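Local structure of lipoate-protein ligase, putative (1VQZ) at residues 92-97 / 159-164; 282-287 / 303-308. The protein is a putative lipoate-protein ligase, pairing a lipoyl protein ligase A/B catalytic domain with a bacterial lipoate protein ligase C-terminal domain. All coordinates share one frame; numbering follows the deposited sequence.

Interaction 1: residues 92-97 / 159-164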
loop_
_atom_site.group_PDB
_atom_site.type_symbol
_atom_site.label_atom_id
_atom_site.label_comp_id
_atom_site.label_asym_id
_atom_site.label_seq_id
_atom_site.Cartn_x
_atom_site.Cartn_y
_atom_site.Cartn_z
ATOM N N ASN A 92 12.171 -9.479 9.232
ATOM C CA ASN A 92 11.257 -9.757 10.329
ATOM C C ASN A 92 9.902 -9.032 10.210
ATOM O O ASN A 92 9.101 -8.924 11.192
ATOM C CB ASN A 92 11.950 -9.451 11.646
ATOM C CG ASN A 92 12.984 -10.469 11.985
ATOM O OD1 ASN A 92 12.654 -11.627 12.138
ATOM N ND2 ASN A 92 14.247 -10.054 12.081
ATOM N N ASN A 93 9.629 -8.589 8.987
ATOM C CA ASN A 93 8.326 -8.012 8.605
ATOM C C ASN A 93 7.630 -9.020 7.738
ATOM O O ASN A 93 8.145 -9.352 6.679
ATOM C CB ASN A 93 8.546 -6.712 7.835
ATOM C CG ASN A 93 7.247 -6.087 7.366
ATOM O OD1 ASN A 93 6.529 -5.511 8.156
ATOM N ND2 ASN A 93 6.979 -6.147 6.077
ATOM N N LEU A 94 6.476 -9.507 8.171
ATOM C CA LEU A 94 5.762 -10.553 7.457
ATOM C C LEU A 94 4.609 -9.916 6.720
ATOM O O LEU A 94 3.695 -9.372 7.338
ATOM C CB LEU A 94 5.225 -11.619 8.424
ATOM C CG LEU A 94 4.482 -12.803 7.793
ATOM C CD1 LEU A 94 5.330 -13.501 6.803
ATOM C CD2 LEU A 94 3.986 -13.766 8.890
ATOM N N ASN A 95 4.696 -9.980 5.395
ATOM C CA ASN A 95 3.680 -9.458 4.474
ATOM C C ASN A 95 2.586 -10.488 4.269
ATOM O O ASN A 95 2.851 -11.680 4.207
ATOM C CB ASN A 95 4.357 -9.084 3.120
ATOM C CG ASN A 95 5.396 -7.960 3.286
ATOM O OD1 ASN A 95 6.611 -8.141 3.069
ATOM N ND2 ASN A 95 4.935 -6.841 3.757
ATOM N N TYR A 96 1.352 -10.020 4.150
ATOM C CA TYR A 96 0.220 -10.883 3.832
ATOM C C TYR A 96 -0.483 -10.296 2.627
ATOM O O TYR A 96 -0.490 -9.047 2.418
ATOM C CB TYR A 96 -0.773 -11.055 5.021
ATOM C CG TYR A 96 -1.480 -9.780 5.428
ATOM C CD1 TYR A 96 -0.931 -8.908 6.377
ATOM C CD2 TYR A 96 -2.685 -9.423 4.820
ATOM C CE1 TYR A 96 -1.584 -7.715 6.708
ATOM C CE2 TYR A 96 -3.324 -8.258 5.127
ATOM C CZ TYR A 96 -2.788 -7.402 6.062
ATOM O OH TYR A 96 -3.504 -6.258 6.332
ATOM N N THR A 97 -1.109 -11.193 1.858
ATOM C CA THR A 97 -1.911 -10.823 0.684
ATOM C C THR A 97 -3.210 -11.629 0.648
ATOM O O THR A 97 -3.171 -12.836 0.682
ATOM C CB THR A 97 -1.141 -11.161 -0.566
ATOM O OG1 THR A 97 0.104 -10.470 -0.534
ATOM C CG2 THR A 97 -1.893 -10.806 -1.788
ATOM N N GLY A 159 -0.861 -6.206 3.565
ATOM C CA GLY A 159 -0.254 -5.439 4.637
ATOM C C GLY A 159 0.872 -6.152 5.302
ATOM O O GLY A 159 1.328 -7.158 4.797
ATOM N N CYS A 160 1.291 -5.596 6.449
ATOM C CA CYS A 160 2.518 -5.967 7.182
ATOM C C CYS A 160 2.169 -6.406 8.615
ATOM O O CYS A 160 1.436 -5.717 9.334
ATOM C CB CYS A 160 3.446 -4.723 7.294
ATOM S SG CYS A 160 3.973 -4.102 5.697
ATOM N N LEU A 161 2.714 -7.532 9.035
ATOM C CA LEU A 161 2.675 -7.946 10.433
ATOM C C LEU A 161 4.076 -7.709 11.008
ATOM O O LEU A 161 5.068 -8.225 10.479
ATOM C CB LEU A 161 2.315 -9.424 10.510
ATOM C CG LEU A 161 0.862 -9.748 10.155
ATOM C CD1 LEU A 161 0.727 -11.126 9.536
ATOM C CD2 LEU A 161 -0.011 -9.665 11.405
ATOM N N LEU A 162 4.156 -6.885 12.052
ATOM C CA LEU A 162 5.444 -6.522 12.669
ATOM C C LEU A 162 5.806 -7.617 13.641
ATOM O O LEU A 162 5.239 -7.701 14.714
ATOM C CB LEU A 162 5.395 -5.172 13.403
ATOM C CG LEU A 162 4.829 -3.974 12.615
ATOM C CD1 LEU A 162 4.797 -2.701 13.494
ATOM C CD2 LEU A 162 5.607 -3.755 11.352
ATOM N N PHE A 163 6.753 -8.468 13.222
ATOM C CA PHE A 163 7.185 -9.534 14.043
ATOM C C PHE A 163 8.418 -9.153 14.854
ATOM O O PHE A 163 8.406 -9.298 16.083
ATOM C CB PHE A 163 7.334 -10.834 13.257
ATOM C CG PHE A 163 7.621 -12.009 14.141
ATOM C CD1 PHE A 163 8.934 -12.330 14.482
ATOM C CD2 PHE A 163 6.577 -12.752 14.666
ATOM C CE1 PHE A 163 9.169 -13.382 15.367
ATOM C CE2 PHE A 163 6.803 -13.783 15.539
ATOM C CZ PHE A 163 8.089 -14.092 15.892
ATOM N N ASP A 164 9.455 -8.654 14.199
ATOM C CA ASP A 164 10.621 -8.104 14.920
ATOM C C ASP A 164 11.373 -7.106 14.049
ATOM O O ASP A 164 12.588 -7.178 13.864
ATOM C CB ASP A 164 11.568 -9.225 15.399
ATOM C CG ASP A 164 12.617 -8.748 16.444
ATOM O OD1 ASP A 164 12.528 -7.620 17.006
ATOM O OD2 ASP A 164 13.520 -9.577 16.766
HETATM O O HOH W 1 14.717 -6.942 12.240
#

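Interaction 2: residues 282-287 / 303-308. With EDO (1,2-ethanediol), chain D.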
loop_
_atom_site.group_PDB
_atom_site.type_symbol
_atom_site.label_atom_id
_atom_site.label_comp_id
_atom_site.label_asym_id
_atom_site.label_seq_id
_atom_site.Cartn_x
_atom_site.Cartn_y
_atom_site.Cartn_z
ATOM N N ILE A 282 -7.131 23.251 -17.778
ATOM C CA ILE A 282 -6.221 22.186 -17.391
ATOM C C ILE A 282 -5.888 21.368 -18.642
ATOM O O ILE A 282 -6.687 20.569 -19.110
ATOM C CB ILE A 282 -6.832 21.368 -16.248
ATOM C CG1 ILE A 282 -6.941 22.283 -15.014
ATOM C CG2 ILE A 282 -5.981 20.114 -15.926
ATOM C CD1 ILE A 282 -7.711 21.709 -13.773
ATOM N N GLN A 283 -4.706 21.612 -19.197
ATOM C CA GLN A 283 -4.252 20.859 -20.369
ATOM C C GLN A 283 -3.776 19.455 -19.939
ATOM O O GLN A 283 -4.113 18.447 -20.571
ATOM C CB GLN A 283 -3.161 21.646 -21.125
ATOM C CG GLN A 283 -2.787 21.071 -22.498
ATOM C CD GLN A 283 -1.843 19.862 -22.395
ATOM O OE1 GLN A 283 -0.912 19.833 -21.563
ATOM N NE2 GLN A 283 -2.082 18.853 -23.246
ATOM N N ASP A 284 -3.003 19.401 -18.848
ATOM C CA ASP A 284 -2.600 18.150 -18.223
ATOM C C ASP A 284 -2.493 18.361 -16.725
ATOM O O ASP A 284 -2.413 19.510 -16.261
ATOM C CB ASP A 284 -1.273 17.626 -18.790
ATOM C CG ASP A 284 -1.232 16.077 -18.882
ATOM O OD1 ASP A 284 -1.987 15.375 -18.183
ATOM O OD2 ASP A 284 -0.430 15.549 -19.670
ATOM N N ILE A 285 -2.581 17.264 -15.970
ATOM C CA ILE A 285 -2.451 17.316 -14.527
ATOM C C ILE A 285 -1.922 15.990 -14.010
ATOM O O ILE A 285 -2.225 14.914 -14.573
ATOM C CB ILE A 285 -3.790 17.712 -13.881
ATOM C CG1 ILE A 285 -3.673 17.970 -12.381
ATOM C CG2 ILE A 285 -4.848 16.637 -14.081
ATOM C CD1 ILE A 285 -4.945 18.592 -11.815
ATOM N N LYS A 286 -1.095 16.058 -12.971
ATOM C CA LYS A 286 -0.603 14.855 -12.282
ATOM C C LYS A 286 -0.554 15.154 -10.788
ATOM O O LYS A 286 -0.169 16.259 -10.358
ATOM C CB LYS A 286 0.785 14.428 -12.811
ATOM C CG LYS A 286 1.120 12.979 -12.383
ATOM C CD LYS A 286 2.285 12.377 -13.005
ATOM C CE LYS A 286 2.415 10.904 -12.630
ATOM N NZ LYS A 286 1.584 9.956 -13.451
ATOM N N ILE A 287 -1.028 14.194 -9.995
ATOM C CA ILE A 287 -1.199 14.356 -8.573
ATOM C C ILE A 287 -0.362 13.330 -7.846
ATOM O O ILE A 287 -0.460 12.108 -8.120
ATOM C CB ILE A 287 -2.666 14.233 -8.199
ATOM C CG1 ILE A 287 -3.497 15.300 -8.973
ATOM C CG2 ILE A 287 -2.890 14.361 -6.687
ATOM C CD1 ILE A 287 -4.986 15.076 -8.885
ATOM N N VAL A 303 -10.865 13.419 -14.947
ATOM C CA VAL A 303 -12.043 14.262 -14.864
ATOM C C VAL A 303 -11.663 15.735 -14.842
ATOM O O VAL A 303 -12.485 16.570 -15.152
ATOM C CB VAL A 303 -12.974 13.891 -13.641
ATOM C CG1 VAL A 303 -12.404 14.295 -12.301
ATOM C CG2 VAL A 303 -14.349 14.555 -13.783
ATOM N N LEU A 304 -10.418 16.061 -14.505
ATOM C CA LEU A 304 -10.024 17.468 -14.385
ATOM C C LEU A 304 -9.437 18.035 -15.661
ATOM O O LEU A 304 -9.421 19.247 -15.870
ATOM C CB LEU A 304 -9.057 17.655 -13.214
ATOM C CG LEU A 304 -9.711 17.586 -11.820
ATOM C CD1 LEU A 304 -8.694 17.770 -10.754
ATOM C CD2 LEU A 304 -10.876 18.567 -11.613
ATOM N N ARG A 305 -8.935 17.139 -16.496
ATOM C CA ARG A 305 -8.386 17.485 -17.790
ATOM C C ARG A 305 -9.457 18.181 -18.664
ATOM O O ARG A 305 -10.547 17.681 -18.806
ATOM C CB ARG A 305 -7.836 16.225 -18.462
ATOM C CG ARG A 305 -6.522 16.429 -19.140
ATOM C CD ARG A 305 -5.941 15.135 -19.663
ATOM N NE ARG A 305 -4.954 14.564 -18.755
ATOM C CZ ARG A 305 -5.083 13.428 -18.075
ATOM N NH1 ARG A 305 -6.198 12.698 -18.153
ATOM N NH2 ARG A 305 -4.087 13.046 -17.297
ATOM N N GLY A 306 -9.128 19.368 -19.178
ATOM C CA GLY A 306 -10.033 20.194 -19.981
ATOM C C GLY A 306 -10.967 21.078 -19.164
ATOM O O GLY A 306 -11.749 21.859 -19.716
ATOM N N VAL A 307 -10.940 20.937 -17.848
ATOM C CA VAL A 307 -11.718 21.835 -16.977
ATOM C C VAL A 307 -11.046 23.221 -16.871
ATOM O O VAL A 307 -9.814 23.346 -16.904
ATOM C CB VAL A 307 -11.943 21.192 -15.595
ATOM C CG1 VAL A 307 -12.691 22.118 -14.628
ATOM C CG2 VAL A 307 -12.723 19.867 -15.774
ATOM N N LYS A 308 -11.890 24.253 -16.807
ATOM C CA LYS A 308 -11.474 25.596 -16.480
ATOM C C LYS A 308 -10.669 25.668 -15.174
ATOM O O LYS A 308 -11.090 25.149 -14.152
ATOM C CB LYS A 308 -12.703 26.517 -16.346
ATOM C CG LYS A 308 -13.360 26.932 -17.654
HETATM C C1 EDO D . 2.244 9.994 -8.877
HETATM O O1 EDO D . 0.849 9.845 -8.988
HETATM C C2 EDO D . 2.982 8.751 -9.335
HETATM O O2 EDO D . 2.759 8.564 -10.704
#

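Interaction 1: residues 92-97 / 159-164
Leu94 and Leu161 exchange two nearly straight backbone bonds, Leu161 N to Leu94 O at 2.7 Å and Leu94 N to Leu161 O at 3.0 Å. Tyr96 and Gly159 repeat the exchange at the next hydrogen-bonded pair, beyond Asn95 and Cys160. Where strand 154-162 ends, the carbonyl of Asn92 gathers two donors: Phe163 N lies almost in line with the C=O bond but with a bent N-H (138°), whereas Asp164 N, 3.0 Å from Asn92 O, delivers a straight one from a tilt of 23° off the carbonyl plane. A water also links Asn92 ND2 to Asp164 O. These are neighbouring antiparallel strands in the middle of the large mixed sheet of the A/B-type ligase domain, with strand 42-47 on the far side of 93-97. Tyr96 carries its ring, at chi1 65°, in the cramped position between backbone N and carbonyl carbon, which folds it back over Gly159: Gly159 N sits 3.3 Å above one ring face, toward the rim. The phenol hydroxyl bonds to Asn146, and Phe113 stacks on the ring. On that same sheet face Leu94 CB packs against Leu161 CB, and helix 206-220 reaches Leu94. The other face carries Asn93, Asn95, Cys160 and Leu162. There Asn93 ND2 makes a weak bond to Cys160 SG at 3.7 Å, while Asn93 OD1 rests 3.3 Å from Cys160 CB, with Leu162 CD2 close by.

Interaction 2: residues 282-287 / 303-308
Arg305 is extended about chi2 (174°) and then bends at chi3 (-98°), which turns the guanidinium side-on to the carboxylate of Asp284. NE and NH2 both grip the single oxygen OD1, which lies in the guanidinium plane, although the two flat groups stand 75° apart. The contact joins the edge strand 281-289 of the C-terminal domain's small sheet to a type II beta turn, Leu304 to Val307, at the end of helix 298-304. A classic beta bulge, with Gln283 and Asp284 both facing Asn276, marks the corner in the strand. The NE bond to Asp284 OD1, 3.1 Å, arrives from well above the carboxylate plane; that of NH2 runs nearly along the C-O axis. Ile285 N is a third donor to OD1, so three N-H groups hold one oxygen, which would probably stabilise its negative charge. Arg305 NH1 turns to Asp302 in a second salt bridge. Beside this, two backbone bonds tie the turn to Ile282: Gly306 N to Ile282 O at 2.7 Å and Ile282 N to Val307 O at 2.8 Å. The CB of Ile282 is directed toward the turn, 3.4 Å from Leu304 O. Val339 of helix 332-339 touches Ile282, Ile285 and Leu304 from outside the pair. Deeper in, the branches of Ile285 and Leu304 cross at an angle, CD1 of Ile285 lying 4.0 Å from CD1 of Leu304.

How the interactions relate
Going from the N terminus, strand 93-101 leads through helix 110-123 and three strands before 154-162 returns beside it, so interaction 1 closes a 61-residue loop by pairing two strands of the large sheet. The chain then runs on through helix 206-220 into the C-terminal part, where interaction 2 closes a much shorter loop of 15 residues, from the edge strand 281-289 to the turn that follows helix 298-304. The two are in series, neither nested nor crossed. They lie on opposite sides of the chain's centre. The centres of interaction 1 and interaction 2 are about 38 Å apart, and the nearest atoms of interaction 1 and interaction 2 about 22 Å. Interaction 1 is strand to strand within one sheet; interaction 2 is strand to the turn after a helix.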